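Local coordinates for protein putative modulator of DNA gyrase (Bacteroides thetaiotaomicron, PDB 1VPB) that is a putative modulator of DNA gyrase and, as a member of the peptidase U62 (PmbA/TldD) family, probably acts as a metallopeptidase, at residues M13-M26 with F172-E184. Residues are numbered along the deposited sequence; the frame is centred on the assembly and turned at random. Where two conformers were deposited one is given.
Sequences MITDENKKLAQWAM and FAYRLISNGFEGE
Through Ile14, Lys19, Ala22, Gln23 and Met26, the first helix of the chain packs on strand 172-177, the helix and strand segments running in nearly the same direction, 29° apart, with axes 9.3 Å from each other. Thr15 caps the helix and forms a capping box with Asn18. Strand 172-177 turns back through Ser178 and Asn179 into strand 181-184, where Gly180 and Phe181 both face Ile177 in a G1 beta bulge.

Tyr174 stands at the centre of the contact. With CG anti to the backbone N (chi1 179°), its ring lies against Lys19 and Ala22. The Lys19 side chain lies over one face, running across the tyrosine side chain at about a right angle, with Lys19 CG 3.6 Å from the Tyr174 ring centroid, a CH-pi contact. Ala22 CB meets the ring's edge instead. The extended Lys19 chain then carries NZ past the ring to a salt bridge with Glu184, NZ to OE2 2.7 Å, on the syn side of the carboxylate but tilted from its plane. The Tyr174 hydroxyl accepts a fairly straight bond from Gln23 NE2 (2.9 Å to OH) and donates a very short one to Glu182, OH to OE2 2.5 Å.

Apolar contacts extend to both ends. Ile14 CD1 rests on Phe172 CB at 3.5 Å; Leu176 CD1 lies against Ala22 and Gln23. Met26, bent at chi2 and chi3, brings CE to 3.6 Å from Leu176 CB and SD beside Ser178 CB, while Ser178 OG bonds to Ala37 N of neighbouring strand 36-52.

The helix is thus fastened to one face of the sheet by apolar contacts of Ile14, Ala22 and Met26 and by polar bonds of Lys19 and Gln23. One bond accepted from Gln23 and one given to Glu182 probably restrict the rotation of the Tyr174 hydroxyl, and Lys19 probably favours the charged form of Glu184.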
ATOM      1  N   MET A  13     -26.007  13.773  -0.790  1.00 72.78           N
ATOM      2  CA  MET A  13     -26.274  13.526   0.651  1.00 73.49           C
ATOM      3  C   MET A  13     -26.461  12.034   0.975  1.00 69.93           C
ATOM      4  O   MET A  13     -26.517  11.160   0.097  1.00 68.07           O
ATOM      5  CB  MET A  13     -27.505  14.323   1.106  1.00 73.75           C
ATOM      6  CG  MET A  13     -28.715  14.205   0.159  1.00 74.23           C
ATOM      7  SD  MET A  13     -30.264  14.622   0.977  1.00 82.44           S
ATOM      8  CE  MET A  13     -29.804  15.931   2.128  1.00 88.49           C
ATOM      9  N   ILE A  14     -26.507  11.742   2.264  1.00 67.40           N
ATOM     10  CA  ILE A  14     -26.990  10.419   2.674  1.00 63.39           C
ATOM     11  C   ILE A  14     -28.503  10.588   2.834  1.00 54.30           C
ATOM     12  O   ILE A  14     -28.976  11.435   3.603  1.00 54.78           O
ATOM     13  CB  ILE A  14     -26.183   9.872   3.903  1.00 65.44           C
ATOM     14  CG1 ILE A  14     -25.029   8.998   3.350  1.00 65.75           C
ATOM     15  CG2 ILE A  14     -27.053   9.036   4.842  1.00 59.70           C
ATOM     16  CD1 ILE A  14     -23.910   8.613   4.320  1.00 64.14           C
ATOM     17  N   THR A  15     -29.244   9.790   2.074  1.00 52.88           N
ATOM     18  CA  THR A  15     -30.714   9.973   1.970  1.00 52.13           C
ATOM     19  C   THR A  15     -31.456   9.281   3.088  1.00 53.72           C
ATOM     20  O   THR A  15     -30.887   8.465   3.815  1.00 48.68           O
ATOM     21  CB  THR A  15     -31.262   9.423   0.653  1.00 55.21           C
ATOM     22  OG1 THR A  15     -31.090   8.001   0.588  1.00 50.83           O
ATOM     23  CG2 THR A  15     -30.474   9.930  -0.533  1.00 57.78           C
ATOM     24  N   ASP A  16     -32.738   9.577   3.190  1.00 51.14           N
ATOM     25  CA  ASP A  16     -33.579   8.922   4.166  1.00 49.45           C
ATOM     26  C   ASP A  16     -33.645   7.429   3.844  1.00 45.70           C
ATOM     27  O   ASP A  16     -33.626   6.611   4.770  1.00 45.74           O
ATOM     28  CB  ASP A  16     -34.977   9.513   4.169  1.00 52.76           C
ATOM     29  CG  ASP A  16     -35.004  10.915   4.716  1.00 64.18           C
ATOM     30  OD1 ASP A  16     -33.953  11.359   5.267  1.00 64.52           O
ATOM     31  OD2 ASP A  16     -36.040  11.620   4.661  1.00 70.02           O
ATOM     32  N   GLU A  17     -33.676   7.100   2.559  1.00 43.83           N
ATOM     33  CA  GLU A  17     -33.676   5.704   2.150  1.00 48.11           C
ATOM     34  C   GLU A  17     -32.365   5.016   2.602  1.00 48.28           C
ATOM     35  O   GLU A  17     -32.415   3.905   3.122  1.00 45.66           O
ATOM     36  CB  GLU A  17     -33.853   5.556   0.634  1.00 49.50           C
ATOM     37  CG  GLU A  17     -34.332   4.185   0.174  1.00 60.01           C
ATOM     38  N   ASN A  18     -31.220   5.659   2.362  1.00 48.01           N
ATOM     39  CA  ASN A  18     -29.912   5.152   2.845  1.00 47.59           C
ATOM     40  C   ASN A  18     -29.974   4.902   4.362  1.00 45.18           C
ATOM     41  O   ASN A  18     -29.514   3.854   4.871  1.00 42.37           O
ATOM     42  CB  ASN A  18     -28.808   6.199   2.624  1.00 50.85           C
ATOM     43  CG  ASN A  18     -28.473   6.451   1.155  1.00 57.99           C
ATOM     44  OD1 ASN A  18     -27.962   7.538   0.830  1.00 66.39           O
ATOM     45  ND2 ASN A  18     -28.709   5.464   0.283  1.00 57.19           N
ATOM     46  N   LYS A  19     -30.479   5.884   5.114  1.00 38.63           N
ATOM     47  CA  LYS A  19     -30.542   5.728   6.561  1.00 40.11           C
ATOM     48  C   LYS A  19     -31.442   4.553   6.958  1.00 40.61           C
ATOM     49  O   LYS A  19     -31.134   3.808   7.853  1.00 38.36           O
ATOM     50  CB  LYS A  19     -30.973   7.011   7.263  1.00 42.91           C
ATOM     51  CG  LYS A  19     -29.939   8.127   7.087  1.00 42.38           C
ATOM     52  CD  LYS A  19     -30.413   9.422   7.738  1.00 45.59           C
ATOM     53  CE  LYS A  19     -29.405  10.521   7.501  1.00 53.47           C
ATOM     54  NZ  LYS A  19     -29.817  11.790   8.193  1.00 49.65           N
ATOM     55  N   LYS A  20     -32.568   4.413   6.274  1.00 40.20           N
ATOM     56  CA  LYS A  20     -33.457   3.297   6.561  1.00 41.07           C
ATOM     57  C   LYS A  20     -32.749   1.973   6.287  1.00 40.71           C
ATOM     58  O   LYS A  20     -32.970   1.011   7.024  1.00 39.48           O
ATOM     59  CB  LYS A  20     -34.727   3.411   5.728  1.00 43.01           C
ATOM     60  CG  LYS A  20     -35.706   4.368   6.368  1.00 52.09           C
ATOM     61  N   LEU A  21     -31.868   1.943   5.282  1.00 39.12           N
ATOM     62  CA  LEU A  21     -31.163   0.687   4.966  1.00 39.82           C
ATOM     63  C   LEU A  21     -30.188   0.361   6.097  1.00 39.59           C
ATOM     64  O   LEU A  21     -30.115  -0.794   6.571  1.00 36.60           O
ATOM     65  CB  LEU A  21     -30.426   0.790   3.652  1.00 39.15           C
ATOM     66  CG  LEU A  21     -29.449  -0.377   3.344  1.00 44.15           C
ATOM     67  CD1 LEU A  21     -30.257  -1.619   3.170  1.00 43.43           C
ATOM     68  CD2 LEU A  21     -28.624  -0.068   2.129  1.00 48.76           C
ATOM     69  N   ALA A  22     -29.500   1.381   6.598  1.00 36.49           N
ATOM     70  CA  ALA A  22     -28.587   1.158   7.743  1.00 34.46           C
ATOM     71  C   ALA A  22     -29.328   0.730   8.986  1.00 34.54           C
ATOM     72  O   ALA A  22     -28.871  -0.159   9.720  1.00 35.14           O
ATOM     73  CB  ALA A  22     -27.778   2.373   8.024  1.00 38.40           C
ATOM     74  N   GLN A  23     -30.512   1.305   9.220  1.00 34.77           N
ATOM     75  CA  GLN A  23     -31.300   1.006  10.382  1.00 37.04           C
ATOM     76  C   GLN A  23     -31.840  -0.426  10.263  1.00 34.85           C
ATOM     77  O   GLN A  23     -31.901  -1.147  11.262  1.00 37.41           O
ATOM     78  CB  GLN A  23     -32.450   2.028  10.514  1.00 39.61           C
ATOM     79  CG  GLN A  23     -31.994   3.420  11.001  1.00 45.32           C
ATOM     80  CD  GLN A  23     -33.004   4.530  10.616  1.00 50.48           C
ATOM     81  OE1 GLN A  23     -34.190   4.236  10.323  1.00 49.67           O
ATOM     82  NE2 GLN A  23     -32.527   5.777  10.579  1.00 49.11           N
ATOM     83  N   TRP A  24     -32.205  -0.818   9.051  1.00 36.61           N
ATOM     84  CA  TRP A  24     -32.696  -2.184   8.780  1.00 36.87           C
ATOM     85  C   TRP A  24     -31.572  -3.194   9.077  1.00 35.39           C
ATOM     86  O   TRP A  24     -31.799  -4.181   9.785  1.00 35.49           O
ATOM     87  CB  TRP A  24     -33.147  -2.306   7.345  1.00 37.11           C
ATOM     88  CG  TRP A  24     -33.397  -3.747   6.988  1.00 38.98           C
ATOM     89  CD1 TRP A  24     -34.557  -4.435   7.141  1.00 46.93           C
ATOM     90  CD2 TRP A  24     -32.432  -4.681   6.494  1.00 36.66           C
ATOM     91  NE1 TRP A  24     -34.383  -5.746   6.765  1.00 45.68           N
ATOM     92  CE2 TRP A  24     -33.091  -5.917   6.336  1.00 43.27           C
ATOM     93  CE3 TRP A  24     -31.093  -4.581   6.109  1.00 39.07           C
ATOM     94  CZ2 TRP A  24     -32.440  -7.057   5.865  1.00 41.87           C
ATOM     95  CZ3 TRP A  24     -30.451  -5.705   5.632  1.00 42.48           C
ATOM     96  CH2 TRP A  24     -31.122  -6.934   5.522  1.00 39.17           C
ATOM     97  N   ALA A  25     -30.349  -2.873   8.659  1.00 35.21           N
ATOM     98  CA  ALA A  25     -29.201  -3.765   8.873  1.00 35.34           C
ATOM     99  C   ALA A  25     -28.896  -3.918  10.345  1.00 33.83           C
ATOM    100  O   ALA A  25     -28.614  -5.029  10.795  1.00 35.33           O
ATOM    101  CB  ALA A  25     -27.971  -3.305   8.103  1.00 33.16           C
ATOM    102  N   MET A  26     -28.955  -2.806  11.106  1.00 34.05           N
ATOM    103  CA  MET A  26     -28.765  -2.865  12.555  1.00 32.82           C
ATOM    104  C   MET A  26     -29.790  -3.818  13.180  1.00 33.93           C
ATOM    105  O   MET A  26     -29.480  -4.706  13.986  1.00 32.85           O
ATOM    106  CB  MET A  26     -28.895  -1.454  13.142  1.00 33.87           C
ATOM    107  CG  MET A  26     -28.913  -1.427  14.616  1.00 34.70           C
ATOM    108  SD  MET A  26     -27.344  -1.925  15.335  1.00 35.73           S
ATOM    109  CE  MET A  26     -26.558  -0.346  15.173  1.00 38.05           C
ATOM    110  N   PHE A 172     -19.101  10.872   2.818  1.00 35.20           N
ATOM    111  CA  PHE A 172     -20.266  10.848   3.706  1.00 32.80           C
ATOM    112  C   PHE A 172     -20.239   9.611   4.564  1.00 36.93           C
ATOM    113  O   PHE A 172     -19.840   8.532   4.102  1.00 36.09           O
ATOM    114  CB  PHE A 172     -21.558  10.786   2.922  1.00 35.07           C
ATOM    115  CG  PHE A 172     -21.743  11.942   1.930  1.00 37.62           C
ATOM    116  CD1 PHE A 172     -21.221  11.872   0.658  1.00 40.84           C
ATOM    117  CD2 PHE A 172     -22.447  13.092   2.294  1.00 44.94           C
ATOM    118  CE1 PHE A 172     -21.371  12.930  -0.244  1.00 40.97           C
ATOM    119  CE2 PHE A 172     -22.573  14.158   1.384  1.00 41.57           C
ATOM    120  CZ  PHE A 172     -22.026  14.054   0.147  1.00 37.77           C
ATOM    121  N   ALA A 173     -20.683   9.757   5.789  1.00 34.21           N
ATOM    122  CA  ALA A 173     -20.764   8.600   6.728  1.00 33.90           C
ATOM    123  C   ALA A 173     -21.939   8.756   7.602  1.00 36.05           C
ATOM    124  O   ALA A 173     -22.180   9.855   8.120  1.00 35.76           O
ATOM    125  CB  ALA A 173     -19.534   8.511   7.558  1.00 37.87           C
ATOM    126  N   TYR A 174     -22.678   7.651   7.790  1.00 32.08           N
ATOM    127  CA  TYR A 174     -23.778   7.566   8.726  1.00 31.49           C
ATOM    128  C   TYR A 174     -23.493   6.402   9.643  1.00 34.76           C
ATOM    129  O   TYR A 174     -23.309   5.284   9.123  1.00 34.66           O
ATOM    130  CB  TYR A 174     -25.068   7.347   7.978  1.00 34.55           C
ATOM    131  CG  TYR A 174     -26.298   7.219   8.809  1.00 35.06           C
ATOM    132  CD1 TYR A 174     -26.812   8.294   9.534  1.00 34.10           C
ATOM    133  CD2 TYR A 174     -27.025   6.040   8.837  1.00 35.46           C
ATOM    134  CE1 TYR A 174     -27.979   8.180  10.304  1.00 36.65           C
ATOM    135  CE2 TYR A 174     -28.205   5.913   9.568  1.00 35.71           C
ATOM    136  CZ  TYR A 174     -28.713   7.004  10.292  1.00 38.56           C
ATOM    137  OH  TYR A 174     -29.892   6.877  11.038  1.00 38.73           O
ATOM    138  N   ARG A 175     -23.568   6.650  10.942  0.50 32.05           N
ATOM    139  CA  ARG A 175     -23.101   5.692  11.941  0.50 33.49           C
ATOM    140  C   ARG A 175     -24.259   5.408  12.882  0.50 34.06           C
ATOM    141  O   ARG A 175     -25.015   6.325  13.253  0.50 32.67           O
ATOM    142  CB  ARG A 175     -21.903   6.310  12.653  0.50 36.52           C
ATOM    143  CG  ARG A 175     -21.444   5.597  13.889  0.50 42.73           C
ATOM    144  CD  ARG A 175     -19.910   5.437  14.052  0.50 51.78           C
ATOM    145  NE  ARG A 175     -19.456   4.242  13.370  0.50 54.93           N
ATOM    146  CZ  ARG A 175     -19.913   3.024  13.611  0.50 54.25           C
ATOM    147  NH1 ARG A 175     -20.783   2.816  14.577  0.50 60.04           N
ATOM    148  NH2 ARG A 175     -19.469   1.994  12.910  0.50 43.33           N
ATOM    149  N   LEU A 176     -24.410   4.127  13.267  1.00 34.06           N
ATOM    150  CA  LEU A 176     -25.357   3.699  14.251  1.00 33.61           C
ATOM    151  C   LEU A 176     -24.669   2.729  15.207  1.00 33.52           C
ATOM    152  O   LEU A 176     -23.861   1.899  14.751  1.00 31.88           O
ATOM    153  CB  LEU A 176     -26.499   2.931  13.570  1.00 34.44           C
ATOM    154  CG  LEU A 176     -27.417   3.673  12.617  1.00 34.41           C
ATOM    155  CD1 LEU A 176     -28.402   2.683  11.926  1.00 37.04           C
ATOM    156  CD2 LEU A 176     -28.140   4.769  13.331  1.00 39.55           C
ATOM    157  N   ILE A 177     -24.955   2.852  16.486  1.00 31.91           N
ATOM    158  CA  ILE A 177     -24.463   1.925  17.508  1.00 31.46           C
ATOM    159  C   ILE A 177     -25.646   1.507  18.329  1.00 33.44           C
ATOM    160  O   ILE A 177     -26.458   2.336  18.704  1.00 32.27           O
ATOM    161  CB  ILE A 177     -23.334   2.510  18.341  1.00 31.54           C
ATOM    162  CG1 ILE A 177     -22.220   3.069  17.438  1.00 32.16           C
ATOM    163  CG2 ILE A 177     -22.792   1.506  19.321  1.00 33.16           C
ATOM    164  CD1 ILE A 177     -21.111   3.741  18.257  1.00 35.68           C
ATOM    165  N   SER A 178     -25.790   0.198  18.614  1.00 31.13           N
ATOM    166  CA  SER A 178     -27.035  -0.300  19.182  1.00 32.54           C
ATOM    167  C   SER A 178     -27.444   0.133  20.598  1.00 34.42           C
ATOM    168  O   SER A 178     -28.562  -0.189  21.029  1.00 37.54           O
ATOM    169  CB  SER A 178     -26.993  -1.855  19.155  1.00 33.27           C
ATOM    170  OG  SER A 178     -25.902  -2.365  19.845  1.00 32.61           O
ATOM    171  N   ASN A 179     -26.535   0.715  21.356  1.00 33.37           N
ATOM    172  CA  ASN A 179     -26.848   1.250  22.680  1.00 32.84           C
ATOM    173  C   ASN A 179     -27.110   2.782  22.625  1.00 35.93           C
ATOM    174  O   ASN A 179     -27.019   3.441  23.673  1.00 37.26           O
ATOM    175  CB  ASN A 179     -25.812   0.891  23.711  1.00 37.43           C
ATOM    176  CG  ASN A 179     -24.477   1.572  23.481  1.00 31.58           C
ATOM    177  OD1 ASN A 179     -24.265   2.078  22.375  1.00 33.50           O
ATOM    178  ND2 ASN A 179     -23.632   1.627  24.537  1.00 34.97           N
ATOM    179  N   GLY A 180     -27.465   3.274  21.464  1.00 38.46           N
ATOM    180  CA  GLY A 180     -28.119   4.582  21.359  1.00 40.36           C
ATOM    181  C   GLY A 180     -27.242   5.679  20.783  1.00 43.79           C
ATOM    182  O   GLY A 180     -27.279   6.832  21.216  1.00 45.39           O
ATOM    183  N   PHE A 181     -26.504   5.357  19.749  1.00 35.79           N
ATOM    184  CA  PHE A 181     -25.791   6.376  18.980  1.00 35.44           C
ATOM    185  C   PHE A 181     -26.269   6.459  17.534  1.00 37.97           C
ATOM    186  O   PHE A 181     -26.455   5.430  16.870  1.00 33.07           O
ATOM    187  CB  PHE A 181     -24.300   6.167  19.005  1.00 33.59           C
ATOM    188  CG  PHE A 181     -23.544   7.302  18.307  1.00 33.73           C
ATOM    189  CD1 PHE A 181     -23.521   8.574  18.903  1.00 37.54           C
ATOM    190  CD2 PHE A 181     -22.972   7.140  17.089  1.00 34.80           C
ATOM    191  CE1 PHE A 181     -22.874   9.637  18.239  1.00 36.32           C
ATOM    192  CE2 PHE A 181     -22.321   8.192  16.403  1.00 35.90           C
ATOM    193  CZ  PHE A 181     -22.318   9.461  16.981  1.00 37.57           C
ATOM    194  N   GLU A 182     -26.488   7.696  17.026  1.00 34.85           N
ATOM    195  CA  GLU A 182     -26.697   7.948  15.643  1.00 33.52           C
ATOM    196  C   GLU A 182     -25.908   9.213  15.281  1.00 35.73           C
ATOM    197  O   GLU A 182     -26.031  10.249  15.985  1.00 36.74           O
ATOM    198  CB  GLU A 182     -28.209   8.168  15.356  1.00 36.81           C
ATOM    199  CG  GLU A 182     -28.515   8.555  13.943  1.00 36.88           C
ATOM    200  CD  GLU A 182     -29.952   8.958  13.723  1.00 43.88           C
ATOM    201  OE1 GLU A 182     -30.512   9.556  14.677  1.00 45.46           O
ATOM    202  OE2 GLU A 182     -30.473   8.704  12.616  1.00 39.17           O
ATOM    203  N   GLY A 183     -25.103   9.129  14.257  1.00 33.38           N
ATOM    204  CA  GLY A 183     -24.272  10.269  13.838  1.00 35.91           C
ATOM    205  C   GLY A 183     -24.007  10.318  12.380  1.00 35.73           C
ATOM    206  O   GLY A 183     -24.045   9.310  11.697  1.00 33.91           O
ATOM    207  N   GLU A 184     -23.726  11.518  11.860  1.00 32.55           N
ATOM    208  CA  GLU A 184     -23.401  11.603  10.463  1.00 33.99           C
ATOM    209  C   GLU A 184     -22.413  12.715  10.207  1.00 36.72           C
ATOM    210  O   GLU A 184     -22.327  13.690  10.990  1.00 35.13           O
ATOM    211  CB  GLU A 184     -24.591  11.737   9.573  1.00 40.66           C
ATOM    212  CG  GLU A 184     -25.372  12.974   9.632  1.00 43.88           C
ATOM    213  CD  GLU A 184     -26.503  12.930   8.588  1.00 48.92           C
ATOM    214  OE1 GLU A 184     -26.283  12.705   7.372  1.00 57.00           O
ATOM    215  OE2 GLU A 184     -27.605  13.081   9.044  1.00 49.98           O
TER
HETATM  216  O   HOH W   1     -28.106  13.250   5.453  1.00 51.11           O
HETATM  217  O   HOH W   2     -30.651  11.496  10.648  1.00 49.93           O